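Local atomic coordinates of 4-hydroxy-3-methylbut-2-enyl diphosphate reductase, apicoplast (Plasmodium falciparum, PDB entry 4N7B), a protein that reduces (E)-4-hydroxy-3-methylbut-2-enyl diphosphate to isopentenyl and dimethylallyl diphosphate, the last step of the apicoplast isoprenoid precursor pathway, using an iron-sulfur cluster. Residues H343-G348 / T381-S386. Sequence-based numbering, arbitrary orientation.
Sequences HVEVIG and TQTTLS. With F3S (Fe3-s4 cluster), chain B; SO4 (sulfate ion), chain C.
Glu345 grips Thr383 with both oxygens of its carboxylate. The backbone N of Thr383 donates to Glu345 OE2 at 2.9 Å, on the syn lone pair. The hydroxyl OG1 of Thr383 donates to Glu345 OE1, also at 2.9 Å. It comes in from the syn side too, but 25° out of the carboxylate plane. Two bonds to one residue should fix the rotation of the carboxylate. Glu345 gets there with CG anti to its backbone N (chi1 -179°) and an extended chain. As in related enzymes, Glu345 is probably the proton donor, and Thr383 probably helps to bind the substrate. Thr383 OG1 lies 3.4 Å from S4 of the iron-sulfur cluster, so the pair sits at the cluster side of the active site.

Next to this buried pair, Gln382 lies across Val346, the two side chains meeting at about a right angle. Its OE1 lies 3.2 Å from Val346 CG2 and takes a hydrogen bond from Tyr340 N. Its NE2 sits over one face of the His343 ring, toward the rim, and makes a weak bond to Thr384 OG1.

The His343 side is looser and partly exposed. The ring makes no hydrogen bond to 381-386. Its ND1 caps the helix by accepting from Glu345 N, and its NE2 donates to sulfate O3 at 2.9 Å, nearly straight (170°). His260, Ser442 and Asn443 also bond to the sulfate. All three, like His343, probably bind the substrate, so the ion may occupy a diphosphate position.

The contact joins the start of helix 344-350 to the turn between strand 377-381 and helix 387-400. Helix 442-452 packs on His343, Gln382 and Thr384, and strand 334-338 lies against Val346.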
# COMPACT_ATOMS: atom_id res chain seq x y z
N HIS A 343 -0.19 8.84 7.80
CA HIS A 343 0.36 7.79 6.94
C HIS A 343 1.46 8.40 6.07
O HIS A 343 1.26 9.45 5.47
CB HIS A 343 -0.74 7.20 6.05
CG HIS A 343 -0.35 5.92 5.38
ND1 HIS A 343 0.49 5.89 4.29
CD2 HIS A 343 -0.68 4.64 5.65
CE1 HIS A 343 0.66 4.64 3.91
NE2 HIS A 343 -0.03 3.85 4.72
N VAL A 344 2.63 7.74 6.00
CA VAL A 344 3.76 8.31 5.25
C VAL A 344 3.44 8.67 3.79
O VAL A 344 3.93 9.68 3.28
CB VAL A 344 5.01 7.39 5.25
CG1 VAL A 344 5.60 7.35 6.62
CG2 VAL A 344 4.65 6.00 4.80
N GLU A 345 2.64 7.85 3.13
CA GLU A 345 2.21 8.16 1.77
C GLU A 345 1.47 9.49 1.67
O GLU A 345 1.69 10.27 0.74
CB GLU A 345 1.31 7.07 1.19
CG GLU A 345 0.89 7.40 -0.23
CD GLU A 345 -0.25 6.55 -0.72
OE1 GLU A 345 -0.22 5.31 -0.49
OE2 GLU A 345 -1.17 7.13 -1.34
N VAL A 346 0.58 9.73 2.61
CA VAL A 346 -0.23 10.94 2.60
C VAL A 346 0.63 12.16 2.88
O VAL A 346 0.50 13.20 2.24
CB VAL A 346 -1.35 10.84 3.62
CG1 VAL A 346 -2.06 12.18 3.79
CG2 VAL A 346 -2.33 9.74 3.22
N ILE A 347 1.54 12.02 3.83
CA ILE A 347 2.46 13.10 4.16
C ILE A 347 3.30 13.47 2.95
O ILE A 347 3.44 14.65 2.62
CB ILE A 347 3.34 12.70 5.34
CG1 ILE A 347 2.50 12.63 6.61
CG2 ILE A 347 4.51 13.67 5.52
CD1 ILE A 347 3.19 11.90 7.76
N GLY A 348 3.86 12.46 2.28
CA GLY A 348 4.70 12.69 1.11
C GLY A 348 3.96 13.40 -0.01
O GLY A 348 4.49 14.33 -0.62
N THR A 381 -6.59 10.97 -3.67
CA THR A 381 -6.72 10.12 -2.49
C THR A 381 -5.47 9.29 -2.25
O THR A 381 -4.66 9.05 -3.15
CB THR A 381 -7.95 9.16 -2.56
OG1 THR A 381 -7.66 8.00 -3.33
CG2 THR A 381 -9.15 9.85 -3.16
N GLN A 382 -5.33 8.84 -1.01
CA GLN A 382 -4.43 7.76 -0.65
C GLN A 382 -4.73 6.54 -1.53
O GLN A 382 -5.90 6.22 -1.79
CB GLN A 382 -4.64 7.42 0.82
CG GLN A 382 -3.60 6.53 1.45
CD GLN A 382 -3.80 6.42 2.95
OE1 GLN A 382 -4.38 7.30 3.56
NE2 GLN A 382 -3.34 5.33 3.54
N THR A 383 -3.69 5.84 -1.97
CA THR A 383 -3.85 4.75 -2.94
C THR A 383 -4.50 3.50 -2.37
O THR A 383 -5.01 2.68 -3.12
CB THR A 383 -2.49 4.31 -3.51
OG1 THR A 383 -1.67 3.79 -2.45
CG2 THR A 383 -1.80 5.46 -4.16
N THR A 384 -4.50 3.38 -1.05
CA THR A 384 -4.88 2.15 -0.37
C THR A 384 -6.16 2.25 0.48
O THR A 384 -6.38 1.41 1.35
CB THR A 384 -3.76 1.72 0.57
OG1 THR A 384 -3.36 2.84 1.36
CG2 THR A 384 -2.56 1.20 -0.22
N LEU A 385 -7.01 3.23 0.22
CA LEU A 385 -8.22 3.39 1.01
C LEU A 385 -9.21 2.23 0.82
O LEU A 385 -9.12 1.45 -0.13
CB LEU A 385 -8.91 4.70 0.62
CG LEU A 385 -8.10 5.97 0.94
CD1 LEU A 385 -8.92 7.19 0.60
CD2 LEU A 385 -7.67 5.98 2.40
N SER A 386 -10.14 2.11 1.75
CA SER A 386 -11.36 1.36 1.55
C SER A 386 -12.14 2.03 0.44
O SER A 386 -12.35 3.24 0.49
CB SER A 386 -12.21 1.42 2.82
OG SER A 386 -13.56 1.11 2.51
FE1 F3S B . 1.12 -1.56 -4.40
FE3 F3S B . 1.65 0.77 -5.65
FE4 F3S B . -0.85 0.08 -4.95
S1 F3S B . 2.69 -0.11 -3.92
S2 F3S B . -0.67 -1.19 -3.13
S3 F3S B . 0.47 -0.90 -6.43
S4 F3S B . 0.04 2.08 -4.86
S SO4 C . 0.21 0.48 3.01
O1 SO4 C . 0.63 1.59 2.16
O2 SO4 C . 1.20 -0.60 2.95
O3 SO4 C . 0.10 1.00 4.37
O4 SO4 C . -1.11 -0.05 2.61